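Local coordinates for peptidase M16 C-terminal domain-containing protein (Enterococcus faecalis, PDB 3D3Y), which is of unknown function but belongs to the peptidase M16 family, probably as an inactive relative of its zinc-dependent peptidases, at residues Y22-L27 against S91-N96. Numbering follows the deposited sequence.
Sequences YKTVRL and SMNIVN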
ATOM      1  N   TYR A  22     -18.955 -10.411 -12.927  1.00 33.92           N
ATOM      2  CA  TYR A  22     -19.135  -8.952 -13.089  1.00 34.15           C
ATOM      3  C   TYR A  22     -19.699  -8.524 -14.435  1.00 33.46           C
ATOM      4  O   TYR A  22     -19.533  -9.219 -15.428  1.00 33.66           O
ATOM      5  CB  TYR A  22     -17.813  -8.233 -12.846  1.00 34.36           C
ATOM      6  CG  TYR A  22     -17.207  -8.627 -11.515  1.00 36.45           C
ATOM      7  CD1 TYR A  22     -17.767  -8.176 -10.306  1.00 38.14           C
ATOM      8  CD2 TYR A  22     -16.098  -9.475 -11.460  1.00 36.35           C
ATOM      9  CE1 TYR A  22     -17.220  -8.551  -9.070  1.00 39.55           C
ATOM     10  CE2 TYR A  22     -15.549  -9.863 -10.234  1.00 37.17           C
ATOM     11  CZ  TYR A  22     -16.116  -9.405  -9.048  1.00 38.14           C
ATOM     12  OH  TYR A  22     -15.580  -9.787  -7.839  1.00 37.88           O
ATOM     13  N   LYS A  23     -20.333  -7.352 -14.463  1.00 32.55           N
ATOM     14  CA  LYS A  23     -20.898  -6.784 -15.690  1.00 32.34           C
ATOM     15  C   LYS A  23     -19.917  -5.788 -16.310  1.00 32.09           C
ATOM     16  O   LYS A  23     -20.154  -5.253 -17.392  1.00 32.26           O
ATOM     17  CB  LYS A  23     -22.233  -6.086 -15.388  1.00 32.08           C
ATOM     18  CG  LYS A  23     -23.302  -7.002 -14.828  1.00 31.28           C
ATOM     19  CD  LYS A  23     -24.609  -6.240 -14.643  1.00 30.27           C
ATOM     20  CE  LYS A  23     -25.588  -7.049 -13.851  1.00 31.69           C
ATOM     21  NZ  LYS A  23     -26.138  -8.178 -14.652  1.00 30.35           N
ATOM     22  N   THR A  24     -18.829  -5.519 -15.597  1.00 32.03           N
ATOM     23  CA  THR A  24     -17.780  -4.657 -16.104  1.00 32.01           C
ATOM     24  C   THR A  24     -16.475  -5.424 -16.182  1.00 31.79           C
ATOM     25  O   THR A  24     -16.365  -6.539 -15.658  1.00 30.39           O
ATOM     26  CB  THR A  24     -17.524  -3.451 -15.191  1.00 32.24           C
ATOM     27  OG1 THR A  24     -17.099  -3.919 -13.901  1.00 34.45           O
ATOM     28  CG2 THR A  24     -18.787  -2.568 -15.071  1.00 32.87           C
ATOM     29  N   VAL A  25     -15.486  -4.777 -16.802  1.00 31.49           N
ATOM     30  CA  VAL A  25     -14.159  -5.336 -17.017  1.00 31.83           C
ATOM     31  C   VAL A  25     -13.165  -4.383 -16.351  1.00 32.42           C
ATOM     32  O   VAL A  25     -13.194  -3.182 -16.601  1.00 32.46           O
ATOM     33  CB  VAL A  25     -13.848  -5.473 -18.497  1.00 31.76           C
ATOM     34  CG1 VAL A  25     -12.417  -5.985 -18.698  1.00 31.02           C
ATOM     35  CG2 VAL A  25     -14.856  -6.440 -19.161  1.00 32.33           C
ATOM     36  N   ARG A  26     -12.345  -4.914 -15.447  1.00 32.38           N
ATOM     37  CA  ARG A  26     -11.347  -4.103 -14.784  1.00 33.26           C
ATOM     38  C   ARG A  26     -10.048  -4.347 -15.507  1.00 33.47           C
ATOM     39  O   ARG A  26      -9.744  -5.495 -15.889  1.00 32.05           O
ATOM     40  CB  ARG A  26     -11.176  -4.551 -13.348  1.00 33.97           C
ATOM     41  CG  ARG A  26     -12.447  -4.673 -12.598  1.00 36.84           C
ATOM     42  CD  ARG A  26     -12.623  -3.497 -11.704  1.00 41.71           C
ATOM     43  NE  ARG A  26     -13.942  -3.511 -11.082  1.00 43.30           N
ATOM     44  CZ  ARG A  26     -14.483  -2.441 -10.508  1.00 47.24           C
ATOM     45  NH1 ARG A  26     -13.785  -1.298 -10.477  1.00 46.92           N
ATOM     46  NH2 ARG A  26     -15.707  -2.516  -9.980  1.00 44.82           N
ATOM     47  N   LEU A  27      -9.285  -3.272 -15.669  1.00 33.55           N
ATOM     48  CA  LEU A  27      -7.950  -3.324 -16.229  1.00 33.21           C
ATOM     49  C   LEU A  27      -6.981  -2.668 -15.266  1.00 33.86           C
ATOM     50  O   LEU A  27      -7.294  -1.626 -14.645  1.00 33.96           O
ATOM     51  CB  LEU A  27      -7.880  -2.575 -17.564  1.00 33.87           C
ATOM     52  CG  LEU A  27      -8.717  -3.061 -18.753  1.00 37.51           C
ATOM     53  CD1 LEU A  27     -10.095  -2.434 -18.687  1.00 37.72           C
ATOM     54  CD2 LEU A  27      -8.017  -2.650 -20.027  1.00 41.49           C
ATOM     55  N   SER A  91      -5.408   2.178 -13.519  1.00 32.57           N
ATOM     56  CA  SER A  91      -6.619   1.365 -13.384  1.00 33.17           C
ATOM     57  C   SER A  91      -7.708   1.915 -14.288  1.00 33.97           C
ATOM     58  O   SER A  91      -7.826   3.145 -14.440  1.00 32.13           O
ATOM     59  CB  SER A  91      -7.112   1.453 -11.930  1.00 33.87           C
ATOM     60  OG  SER A  91      -6.135   0.897 -11.042  1.00 37.13           O
HETATM   61  N   MSE A  92      -8.530   1.002 -14.825  1.00 34.05           N
HETATM   62  CA  MSE A  92      -9.717   1.346 -15.586  1.00 35.94           C
HETATM   63  C   MSE A  92     -10.815   0.344 -15.290  1.00 34.58           C
HETATM   64  O   MSE A  92     -10.549  -0.855 -15.073  1.00 34.60           O
HETATM   65  CB  MSE A  92      -9.458   1.282 -17.083  1.00 35.72           C
HETATM   66  CG  MSE A  92      -8.773   2.450 -17.674  1.00 39.90           C
HETATM   67 SE   MSE A  92      -8.735   2.302 -19.626  0.85 42.60          SE
HETATM   68  CE  MSE A  92     -10.384   3.090 -20.153  1.00 38.78           C
ATOM     69  N   ASN A  93     -12.048   0.840 -15.309  1.00 33.13           N
ATOM     70  CA  ASN A  93     -13.273   0.023 -15.215  1.00 32.44           C
ATOM     71  C   ASN A  93     -14.130   0.429 -16.429  1.00 32.41           C
ATOM     72  O   ASN A  93     -14.342   1.629 -16.686  1.00 32.04           O
ATOM     73  CB  ASN A  93     -13.989   0.310 -13.885  1.00 31.88           C
ATOM     74  CG  ASN A  93     -15.081  -0.729 -13.524  1.00 34.48           C
ATOM     75  OD1 ASN A  93     -16.097  -0.379 -12.882  1.00 35.77           O
ATOM     76  ND2 ASN A  93     -14.870  -1.992 -13.890  1.00 29.56           N
ATOM     77  N   ILE A  94     -14.555  -0.555 -17.210  1.00 32.60           N
ATOM     78  CA  ILE A  94     -15.386  -0.342 -18.399  1.00 33.26           C
ATOM     79  C   ILE A  94     -16.549  -1.315 -18.408  1.00 33.13           C
ATOM     80  O   ILE A  94     -16.449  -2.438 -17.876  1.00 33.97           O
ATOM     81  CB  ILE A  94     -14.562  -0.547 -19.695  1.00 34.07           C
ATOM     82  CG1 ILE A  94     -14.037  -1.991 -19.770  1.00 32.91           C
ATOM     83  CG2 ILE A  94     -13.399   0.423 -19.706  1.00 34.85           C
ATOM     84  CD1 ILE A  94     -13.135  -2.257 -20.945  1.00 35.10           C
ATOM     85  N   VAL A  95     -17.654  -0.898 -19.014  1.00 32.83           N
ATOM     86  CA  VAL A  95     -18.821  -1.760 -19.125  1.00 32.10           C
ATOM     87  C   VAL A  95     -18.516  -2.803 -20.192  1.00 31.72           C
ATOM     88  O   VAL A  95     -17.913  -2.479 -21.200  1.00 31.64           O
ATOM     89  CB  VAL A  95     -20.076  -0.971 -19.543  1.00 33.42           C
ATOM     90  CG1 VAL A  95     -21.233  -1.904 -19.718  1.00 30.46           C
ATOM     91  CG2 VAL A  95     -20.438   0.153 -18.526  1.00 32.99           C
ATOM     92  N   ASN A  96     -18.907  -4.050 -19.959  1.00 32.20           N
ATOM     93  CA  ASN A  96     -18.683  -5.150 -20.931  1.00 32.43           C
ATOM     94  C   ASN A  96     -19.524  -4.933 -22.206  1.00 32.38           C
ATOM     95  O   ASN A  96     -20.649  -4.407 -22.127  1.00 31.78           O
ATOM     96  CB  ASN A  96     -19.006  -6.481 -20.254  1.00 31.96           C
ATOM     97  CG  ASN A  96     -18.594  -7.689 -21.084  1.00 32.45           C
ATOM     98  OD1 ASN A  96     -19.173  -7.942 -22.141  1.00 30.69           O
ATOM     99  ND2 ASN A  96     -17.579  -8.439 -20.606  1.00 31.48           N
TER
HETATM  100  O   HOH W   1     -17.305  -8.384 -17.615  1.00 30.83           O
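Ser91 lays its CA against the carbonyl oxygen of Leu27, a CA-H...O contact that opens an antiparallel pairing. Selenomethionine Met92 then forms both backbone bonds of a hydrogen-bonded pair with Leu27, Met92 N to Leu27 O at 2.9 Å and Leu27 N to Met92 O at 2.8 Å, while its side chain runs on to Phe112 and Leu113 of helix 105-118. Asn93 lies on the other face. With CG anti to the backbone N (chi1 -166°), its amide stacks on one face of the Arg26 guanidinium, the planes only 7° apart, with ND2 above the rim of the group. Its ND2 gives a hydrogen bond to Thr24 OG1 at 2.9 Å, close to the amide plane, and a weak one to Val25 O. Ile94 pairs with Val25 through two backbone bonds, and its CD1 meets Leu27 CD1 at 3.8 Å, on the face packed against helix 105-118. Val95 points away from strand 24-34 and packs on Leu100. Finally Asn96 N bonds Lys23 O at 3.1 Å; its side chain holds His98 N through OD1, and ND2 reaches Asp208 O and a water within hydrogen-bonding distance of Tyr22 O and Thr24 O. These neighbouring strands, 24-34 and 85-95, belong to the helix-backed mixed sheet of an M16-type alpha/beta domain.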